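Local coordinates for protein bifunctional autolysin (Staphylococcus aureus subsp. aureus Mu50, PDB 6FXO) that probably cleaves the glycan strands of staphylococcal peptidoglycan as a family 73 N-acetylglucosaminidase, one of the two activities of a bifunctional autolysin, at residues L65-I78 with N96-I110. Numbering follows the deposited sequence.
Sequences LRLDQPQNISIDKI and NKAAQMYGINEVYLI
L67 and N105 are joined by a backbone bond: N105 N donates to L67 O over 2.6 Å. I104 CA adds a CH···O contact to the same oxygen. Both methyls of L67 meet Y108 CD1. L67 CD1 approaches the ring obliquely, 3.6 Å from Y108 CD1, while CD2 also reaches Y108 CB. M198 of helix 195-200 packs against both side chains. P70 lies over the turn between the helices, with its CG 3.7 Å from G103 CA. Here the loop 65-74, with no helix or strand of its own, crosses the short G103-N105 link between helices 92-102 and 106-116 of the lysozyme-like glucosaminidase domain. N105 is the N-cap of helix 106-116. Its CG stands anti to the backbone N (chi1 178°), and OD1 accepts from Y108 N in the carbonyl plane and weakly from V107 N. The amide's other end, ND2, sits 3.5 Å from L65 CD2 and donates to Y228 OH of helix 216-231. It also donates to a water that bridges to R66 O and Q69 O. Further along, I73 CD1 meets V107 CG1 at 3.9 Å, the two side chains crossing at about a right angle. I78 reaches I110 CD1 with CG1 and CG2, both at 4.1 Å. Packing is tight at the buried end, where L67 meets Y108 and N105. It is thinner on the solvent side, where exposed I75 lays its CG1 across N96 CB at 3.8 Å.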
ATOM      1  N   LEU A  65      -5.714   2.068   8.110  1.00 29.48           N
ATOM      2  CA  LEU A  65      -5.837   0.619   8.213  1.00 27.96           C
ATOM      3  C   LEU A  65      -4.393   0.016   8.441  1.00 26.46           C
ATOM      4  O   LEU A  65      -3.469   0.418   7.746  1.00 28.02           O
ATOM      5  CB  LEU A  65      -6.436  -0.002   6.902  1.00 24.23           C
ATOM      6  CG  LEU A  65      -6.514  -1.523   6.778  1.00 23.57           C
ATOM      7  CD1 LEU A  65      -7.814  -2.089   7.541  1.00 14.66           C
ATOM      8  CD2 LEU A  65      -6.391  -2.013   5.299  1.00 15.06           C
ATOM      9  N   ARG A  66      -4.216  -0.951   9.343  1.00 29.08           N
ATOM     10  CA  ARG A  66      -2.893  -1.523   9.518  1.00 28.08           C
ATOM     11  C   ARG A  66      -2.581  -2.621   8.491  1.00 29.29           C
ATOM     12  O   ARG A  66      -3.225  -3.648   8.409  1.00 32.93           O
ATOM     13  CB  ARG A  66      -2.700  -2.086  10.963  1.00 32.55           C
ATOM     14  CG  ARG A  66      -2.688  -1.066  12.115  1.00 30.46           C
ATOM     15  CD  ARG A  66      -1.320  -0.379  12.422  1.00 40.27           C
ATOM     16  NE  ARG A  66      -0.373  -1.363  12.946  1.00 44.73           N
ATOM     17  CZ  ARG A  66      -0.017  -1.516  14.225  1.00 43.20           C
ATOM     18  NH1 ARG A  66      -0.538  -0.736  15.160  1.00 32.52           N
ATOM     19  NH2 ARG A  66       0.814  -2.482  14.573  1.00 48.63           N
ATOM     20  N   LEU A  67      -1.601  -2.321   7.648  1.00 31.93           N
ATOM     21  CA  LEU A  67      -1.055  -3.087   6.564  1.00 29.76           C
ATOM     22  C   LEU A  67      -0.180  -4.255   7.011  1.00 31.43           C
ATOM     23  O   LEU A  67       0.139  -5.133   6.225  1.00 33.66           O
ATOM     24  CB  LEU A  67      -0.258  -2.041   5.696  1.00 34.62           C
ATOM     25  CG  LEU A  67      -1.120  -0.836   5.125  1.00 26.53           C
ATOM     26  CD1 LEU A  67      -0.324   0.072   4.248  1.00 29.06           C
ATOM     27  CD2 LEU A  67      -2.275  -1.452   4.188  1.00 26.12           C
ATOM     28  N   ASP A  68       0.270  -4.223   8.266  1.00 34.60           N
ATOM     29  CA  ASP A  68       1.105  -5.263   8.834  1.00 36.01           C
ATOM     30  C   ASP A  68       0.185  -6.334   9.429  1.00 40.30           C
ATOM     31  O   ASP A  68       0.646  -7.344   9.941  1.00 43.77           O
ATOM     32  CB  ASP A  68       2.072  -4.659   9.871  1.00 36.78           C
ATOM     33  CG  ASP A  68       1.391  -3.896  10.983  1.00 40.71           C
ATOM     34  OD1 ASP A  68       0.482  -3.105  10.681  1.00 38.92           O
ATOM     35  OD2 ASP A  68       1.828  -4.022  12.144  1.00 47.70           O
ATOM     36  N   GLN A  69      -1.133  -6.115   9.345  1.00 37.44           N
ATOM     37  CA  GLN A  69      -2.031  -7.108   9.905  1.00 37.31           C
ATOM     38  C   GLN A  69      -2.937  -7.843   8.994  1.00 35.57           C
ATOM     39  O   GLN A  69      -3.902  -7.294   8.493  1.00 39.26           O
ATOM     40  CB  GLN A  69      -2.870  -6.552  11.068  1.00 37.23           C
ATOM     41  CG  GLN A  69      -2.860  -7.540  12.253  1.00 64.28           C
ATOM     42  CD  GLN A  69      -2.931  -6.909  13.633  1.00 80.90           C
ATOM     43  OE1 GLN A  69      -2.038  -6.158  14.031  1.00 80.96           O
ATOM     44  NE2 GLN A  69      -3.921  -7.295  14.455  1.00 77.44           N
ATOM     45  N   PRO A  70      -2.641  -9.091   8.750  1.00 35.15           N
ATOM     46  CA  PRO A  70      -3.513  -9.854   7.891  1.00 38.89           C
ATOM     47  C   PRO A  70      -4.886  -9.984   8.529  1.00 38.31           C
ATOM     48  O   PRO A  70      -5.020  -9.968   9.742  1.00 37.30           O
ATOM     49  CB  PRO A  70      -2.839 -11.217   7.814  1.00 38.01           C
ATOM     50  CG  PRO A  70      -1.440 -10.953   8.136  1.00 46.17           C
ATOM     51  CD  PRO A  70      -1.490  -9.899   9.188  1.00 43.83           C
ATOM     52  N   GLN A  71      -5.857 -10.049   7.688  1.00 37.68           N
ATOM     53  CA  GLN A  71      -7.235 -10.192   8.016  1.00 48.37           C
ATOM     54  C   GLN A  71      -7.473 -11.537   7.441  1.00 60.80           C
ATOM     55  O   GLN A  71      -6.843 -11.914   6.465  1.00 79.65           O
ATOM     56  CB  GLN A  71      -8.067  -9.173   7.250  1.00 54.16           C
ATOM     57  CG  GLN A  71      -9.330  -8.786   7.974  1.00 55.25           C
ATOM     58  CD  GLN A  71     -10.082  -7.729   7.213  1.00 51.05           C
ATOM     59  OE1 GLN A  71      -9.686  -6.577   7.154  1.00 47.48           O
ATOM     60  NE2 GLN A  71     -11.173  -8.079   6.606  1.00 51.75           N
ATOM     61  N   ASN A  72      -8.346 -12.264   8.012  1.00 71.48           N
ATOM     62  CA  ASN A  72      -8.576 -13.589   7.444  1.00 75.02           C
ATOM     63  C   ASN A  72      -9.623 -13.531   6.386  1.00 67.46           C
ATOM     64  O   ASN A  72     -10.674 -14.134   6.547  1.00 69.48           O
ATOM     65  CB  ASN A  72      -8.961 -14.576   8.517  1.00 72.86           C
ATOM     66  CG  ASN A  72      -7.923 -14.591   9.580  1.00 78.14           C
ATOM     67  OD1 ASN A  72      -6.803 -15.027   9.316  1.00 82.36           O
ATOM     68  ND2 ASN A  72      -8.203 -14.148  10.793  1.00 86.65           N
ATOM     69  N   ILE A  73      -9.356 -12.815   5.297  1.00 59.59           N
ATOM     70  CA  ILE A  73     -10.409 -12.779   4.287  1.00 53.54           C
ATOM     71  C   ILE A  73     -10.539 -14.173   3.673  1.00 45.58           C
ATOM     72  O   ILE A  73      -9.535 -14.848   3.468  1.00 39.13           O
ATOM     73  CB  ILE A  73     -10.181 -11.635   3.256  1.00 44.49           C
ATOM     74  CG1 ILE A  73      -9.783 -10.351   4.019  1.00 46.75           C
ATOM     75  CG2 ILE A  73     -11.471 -11.361   2.461  1.00 35.11           C
ATOM     76  CD1 ILE A  73      -9.545  -9.132   3.127  1.00 49.47           C
ATOM     77  N   SER A  74     -11.763 -14.615   3.389  1.00 46.98           N
ATOM     78  CA  SER A  74     -11.848 -15.956   2.807  1.00 58.55           C
ATOM     79  C   SER A  74     -11.131 -16.068   1.460  1.00 60.83           C
ATOM     80  O   SER A  74     -11.213 -15.146   0.650  1.00 57.59           O
ATOM     81  CB  SER A  74     -13.315 -16.359   2.653  1.00 65.58           C
ATOM     82  OG  SER A  74     -13.572 -17.145   1.499  1.00 76.53           O
ATOM     83  N   ILE A  75     -10.413 -17.203   1.224  1.00 57.03           N
ATOM     84  CA  ILE A  75      -9.719 -17.403  -0.012  1.00 65.16           C
ATOM     85  C   ILE A  75     -10.737 -17.438  -1.160  1.00 76.96           C
ATOM     86  O   ILE A  75     -10.403 -17.055  -2.279  1.00 81.56           O
ATOM     87  CB  ILE A  75      -8.897 -18.708   0.111  1.00 72.45           C
ATOM     88  CG1 ILE A  75      -7.839 -18.553   1.223  1.00 76.58           C
ATOM     89  CG2 ILE A  75      -8.265 -19.074  -1.221  1.00 76.20           C
ATOM     90  CD1 ILE A  75      -6.991 -19.791   1.491  1.00 72.62           C
ATOM     91  N   ASP A  76     -11.984 -17.890  -0.882  1.00 80.46           N
ATOM     92  CA  ASP A  76     -12.976 -17.933  -1.950  1.00 86.54           C
ATOM     93  C   ASP A  76     -13.348 -16.542  -2.389  1.00 82.99           C
ATOM     94  O   ASP A  76     -13.568 -16.293  -3.572  1.00 86.25           O
ATOM     95  CB  ASP A  76     -14.283 -18.592  -1.484  1.00 89.82           C
ATOM     96  CG  ASP A  76     -14.514 -20.006  -1.957  1.00100.77           C
ATOM     97  OD1 ASP A  76     -14.878 -20.857  -1.121  1.00118.23           O
ATOM     98  OD2 ASP A  76     -14.290 -20.276  -3.156  1.00113.23           O
ATOM     99  N   LYS A  77     -13.446 -15.643  -1.407  1.00 77.83           N
ATOM    100  CA  LYS A  77     -13.794 -14.263  -1.673  1.00 71.17           C
ATOM    101  C   LYS A  77     -12.733 -13.615  -2.492  1.00 63.11           C
ATOM    102  O   LYS A  77     -13.033 -12.762  -3.341  1.00 55.38           O
ATOM    103  CB  LYS A  77     -14.017 -13.491  -0.339  1.00 73.82           C
ATOM    104  CG  LYS A  77     -15.492 -13.284   0.052  1.00 93.51           C
ATOM    105  CD  LYS A  77     -15.660 -12.578   1.409  1.00110.30           C
ATOM    106  CE  LYS A  77     -16.873 -11.685   1.453  1.00116.90           C
ATOM    107  NZ  LYS A  77     -18.182 -12.253   1.815  1.00128.55           N
ATOM    108  N   ILE A  78     -11.475 -14.056  -2.271  1.00 51.20           N
ATOM    109  CA  ILE A  78     -10.417 -13.465  -3.040  1.00 48.56           C
ATOM    110  C   ILE A  78     -10.516 -13.900  -4.471  1.00 54.06           C
ATOM    111  O   ILE A  78     -10.463 -13.054  -5.358  1.00 61.53           O
ATOM    112  CB  ILE A  78      -9.032 -13.753  -2.411  1.00 48.95           C
ATOM    113  CG1 ILE A  78      -8.714 -12.762  -1.279  1.00 54.41           C
ATOM    114  CG2 ILE A  78      -7.966 -13.623  -3.453  1.00 54.41           C
ATOM    115  CD1 ILE A  78      -9.798 -12.507  -0.259  1.00 55.41           C
ATOM    116  N   ASN A  96      -3.271 -15.817   0.331  1.00 51.69           N
ATOM    117  CA  ASN A  96      -3.495 -15.805   1.760  1.00 53.21           C
ATOM    118  C   ASN A  96      -2.264 -16.325   2.430  1.00 44.04           C
ATOM    119  O   ASN A  96      -1.887 -15.954   3.547  1.00 38.56           O
ATOM    120  CB  ASN A  96      -4.709 -16.659   2.070  1.00 56.50           C
ATOM    121  CG  ASN A  96      -5.354 -16.298   3.371  1.00 64.89           C
ATOM    122  OD1 ASN A  96      -5.069 -16.970   4.370  1.00 62.35           O
ATOM    123  ND2 ASN A  96      -6.214 -15.242   3.448  1.00 61.43           N
ATOM    124  N   LYS A  97      -1.611 -17.150   1.699  1.00 41.00           N
ATOM    125  CA  LYS A  97      -0.381 -17.789   2.146  1.00 58.82           C
ATOM    126  C   LYS A  97       0.714 -16.773   2.283  1.00 63.30           C
ATOM    127  O   LYS A  97       1.388 -16.772   3.312  1.00 62.51           O
ATOM    128  CB  LYS A  97       0.050 -18.905   1.170  1.00 71.96           C
ATOM    129  CG  LYS A  97       0.852 -20.050   1.803  1.00 84.66           C
ATOM    130  CD  LYS A  97       1.884 -20.653   0.821  1.00101.67           C
ATOM    131  CE  LYS A  97       2.640 -21.842   1.389  1.00100.82           C
ATOM    132  NZ  LYS A  97       3.768 -22.302   0.511  1.00 83.90           N
ATOM    133  N   ALA A  98       0.913 -15.891   1.260  1.00 59.44           N
ATOM    134  CA  ALA A  98       1.962 -14.950   1.445  1.00 51.98           C
ATOM    135  C   ALA A  98       1.588 -14.047   2.573  1.00 45.77           C
ATOM    136  O   ALA A  98       2.476 -13.594   3.306  1.00 39.17           O
ATOM    137  CB  ALA A  98       2.171 -14.162   0.172  1.00 58.22           C
ATOM    138  N   ALA A  99       0.250 -13.800   2.731  1.00 36.84           N
ATOM    139  CA  ALA A  99      -0.132 -12.916   3.818  1.00 44.38           C
ATOM    140  C   ALA A  99       0.158 -13.483   5.212  1.00 51.46           C
ATOM    141  O   ALA A  99       0.773 -12.809   6.061  1.00 45.19           O
ATOM    142  CB  ALA A  99      -1.600 -12.547   3.697  1.00 47.79           C
ATOM    143  N   GLN A 100      -0.288 -14.715   5.464  1.00 57.04           N
ATOM    144  CA  GLN A 100       0.014 -15.214   6.793  1.00 69.13           C
ATOM    145  C   GLN A 100       1.480 -15.451   7.049  1.00 64.26           C
ATOM    146  O   GLN A 100       1.884 -15.313   8.191  1.00 59.75           O
ATOM    147  CB  GLN A 100      -0.766 -16.484   7.196  1.00 74.25           C
ATOM    148  CG  GLN A 100      -1.666 -17.132   6.169  1.00 96.61           C
ATOM    149  CD  GLN A 100      -2.001 -18.534   6.620  1.00107.00           C
ATOM    150  OE1 GLN A 100      -2.913 -18.758   7.421  1.00111.16           O
ATOM    151  NE2 GLN A 100      -1.263 -19.522   6.103  1.00 94.58           N
ATOM    152  N   MET A 101       2.292 -15.761   6.010  1.00 65.48           N
ATOM    153  CA  MET A 101       3.709 -15.996   6.314  1.00 76.53           C
ATOM    154  C   MET A 101       4.452 -14.787   6.863  1.00 72.56           C
ATOM    155  O   MET A 101       5.093 -14.868   7.911  1.00 72.50           O
ATOM    156  CB  MET A 101       4.426 -16.539   5.082  1.00 87.57           C
ATOM    157  CG  MET A 101       5.528 -17.495   5.418  1.00106.63           C
ATOM    158  SD  MET A 101       5.983 -18.443   3.958  1.00118.97           S
ATOM    159  CE  MET A 101       4.463 -19.314   3.672  1.00118.86           C
ATOM    160  N   TYR A 102       4.380 -13.683   6.142  1.00 67.16           N
ATOM    161  CA  TYR A 102       5.021 -12.458   6.535  1.00 60.72           C
ATOM    162  C   TYR A 102       4.213 -11.560   7.440  1.00 59.48           C
ATOM    163  O   TYR A 102       4.743 -10.556   7.890  1.00 57.13           O
ATOM    164  CB  TYR A 102       5.544 -11.708   5.290  1.00 67.90           C
ATOM    165  CG  TYR A 102       6.247 -12.634   4.318  1.00 77.48           C
ATOM    166  CD1 TYR A 102       7.592 -12.947   4.466  1.00 74.97           C
ATOM    167  CD2 TYR A 102       5.551 -13.238   3.282  1.00 76.12           C
ATOM    168  CE1 TYR A 102       8.223 -13.839   3.615  1.00 78.62           C
ATOM    169  CE2 TYR A 102       6.174 -14.132   2.419  1.00 82.47           C
ATOM    170  CZ  TYR A 102       7.509 -14.432   2.591  1.00 75.50           C
ATOM    171  OH  TYR A 102       8.129 -15.314   1.739  1.00 65.85           O
ATOM    172  N   GLY A 103       2.931 -11.890   7.717  1.00 59.56           N
ATOM    173  CA  GLY A 103       2.200 -10.985   8.603  1.00 64.87           C
ATOM    174  C   GLY A 103       2.086  -9.643   7.918  1.00 58.79           C
ATOM    175  O   GLY A 103       2.706  -8.646   8.290  1.00 52.61           O
ATOM    176  N   ILE A 104       1.263  -9.639   6.908  1.00 52.84           N
ATOM    177  CA  ILE A 104       1.012  -8.443   6.090  1.00 46.57           C
ATOM    178  C   ILE A 104      -0.402  -8.476   5.597  1.00 37.76           C
ATOM    179  O   ILE A 104      -0.848  -9.517   5.121  1.00 36.55           O
ATOM    180  CB  ILE A 104       1.987  -8.494   4.859  1.00 49.35           C
ATOM    181  CG1 ILE A 104       3.456  -8.297   5.272  1.00 61.71           C
ATOM    182  CG2 ILE A 104       1.579  -7.511   3.750  1.00 44.83           C
ATOM    183  CD1 ILE A 104       3.804  -6.905   5.779  1.00 82.89           C
ATOM    184  N   ASN A 105      -1.062  -7.353   5.607  1.00 32.98           N
ATOM    185  CA  ASN A 105      -2.474  -7.258   5.148  1.00 32.53           C
ATOM    186  C   ASN A 105      -2.529  -7.759   3.699  1.00 35.28           C
ATOM    187  O   ASN A 105      -1.718  -7.365   2.866  1.00 31.90           O
ATOM    188  CB  ASN A 105      -3.003  -5.789   5.278  1.00 26.10           C
ATOM    189  CG  ASN A 105      -4.397  -5.577   4.791  1.00 22.81           C
ATOM    190  OD1 ASN A 105      -4.546  -5.551   3.550  1.00 25.86           O
ATOM    191  ND2 ASN A 105      -5.486  -5.398   5.664  1.00 25.24           N
ATOM    192  N   GLU A 106      -3.575  -8.617   3.432  1.00 35.63           N
ATOM    193  CA  GLU A 106      -3.810  -9.212   2.138  1.00 38.24           C
ATOM    194  C   GLU A 106      -4.160  -8.312   1.057  1.00 31.36           C
ATOM    195  O   GLU A 106      -3.692  -8.533  -0.053  1.00 24.67           O
ATOM    196  CB  GLU A 106      -4.853 -10.386   2.195  1.00 40.38           C
ATOM    197  CG  GLU A 106      -5.702 -10.478   3.449  1.00 63.66           C
ATOM    198  CD  GLU A 106      -5.133 -11.438   4.493  1.00 77.90           C
ATOM    199  OE1 GLU A 106      -5.456 -12.640   4.445  1.00 95.37           O
ATOM    200  OE2 GLU A 106      -4.373 -10.957   5.352  1.00 86.52           O
ATOM    201  N   VAL A 107      -5.015  -7.313   1.340  1.00 36.40           N
ATOM    202  CA  VAL A 107      -5.358  -6.404   0.250  1.00 40.59           C
ATOM    203  C   VAL A 107      -4.123  -5.582  -0.190  1.00 35.29           C
ATOM    204  O   VAL A 107      -4.020  -5.256  -1.341  1.00 33.99           O
ATOM    205  CB  VAL A 107      -6.586  -5.506   0.509  1.00 44.29           C
ATOM    206  CG1 VAL A 107      -7.758  -6.340   1.014  1.00 50.38           C
ATOM    207  CG2 VAL A 107      -6.247  -4.380   1.478  1.00 66.17           C
ATOM    208  N   TYR A 108      -3.201  -5.294   0.742  1.00 31.42           N
ATOM    209  CA  TYR A 108      -2.032  -4.543   0.424  1.00 36.79           C
ATOM    210  C   TYR A 108      -1.159  -5.330  -0.477  1.00 41.11           C
ATOM    211  O   TYR A 108      -0.490  -4.753  -1.357  1.00 39.14           O
ATOM    212  CB  TYR A 108      -1.274  -4.144   1.694  1.00 36.45           C
ATOM    213  CG  TYR A 108      -0.019  -3.317   1.473  1.00 44.34           C
ATOM    214  CD1 TYR A 108      -0.092  -1.942   1.268  1.00 43.21           C
ATOM    215  CD2 TYR A 108       1.232  -3.903   1.499  1.00 44.76           C
ATOM    216  CE1 TYR A 108       1.046  -1.186   1.102  1.00 38.12           C
ATOM    217  CE2 TYR A 108       2.386  -3.145   1.333  1.00 60.52           C
ATOM    218  CZ  TYR A 108       2.290  -1.784   1.136  1.00 56.88           C
ATOM    219  OH  TYR A 108       3.420  -1.012   0.965  1.00 62.96           O
ATOM    220  N   LEU A 109      -1.165  -6.667  -0.264  1.00 38.09           N
ATOM    221  CA  LEU A 109      -0.330  -7.498  -1.112  1.00 34.61           C
ATOM    222  C   LEU A 109      -0.904  -7.666  -2.518  1.00 31.32           C
ATOM    223  O   LEU A 109      -0.138  -7.622  -3.480  1.00 27.84           O
ATOM    224  CB  LEU A 109      -0.168  -8.863  -0.477  1.00 34.81           C
ATOM    225  CG  LEU A 109       1.082  -9.638  -0.743  1.00 40.24           C
ATOM    226  CD1 LEU A 109       2.243  -8.988  -0.027  1.00 49.04           C
ATOM    227  CD2 LEU A 109       0.886 -11.068  -0.170  1.00 43.38           C
ATOM    228  N   ILE A 110      -2.275  -7.877  -2.626  1.00 25.77           N
ATOM    229  CA  ILE A 110      -2.832  -8.052  -3.890  1.00 25.01           C
ATOM    230  C   ILE A 110      -2.809  -6.739  -4.721  1.00 31.00           C
ATOM    231  O   ILE A 110      -2.405  -6.804  -5.881  1.00 33.07           O
ATOM    232  CB  ILE A 110      -4.288  -8.494  -3.655  1.00 23.12           C
ATOM    233  CG1 ILE A 110      -4.352  -9.912  -3.106  1.00 22.67           C
ATOM    234  CG2 ILE A 110      -5.215  -8.298  -4.950  1.00 16.70           C
ATOM    235  CD1 ILE A 110      -5.813 -10.170  -2.657  1.00 20.83           C
TER
HETATM  236  O   HOH W   1      -5.159  -5.243   8.602  1.00 27.24           O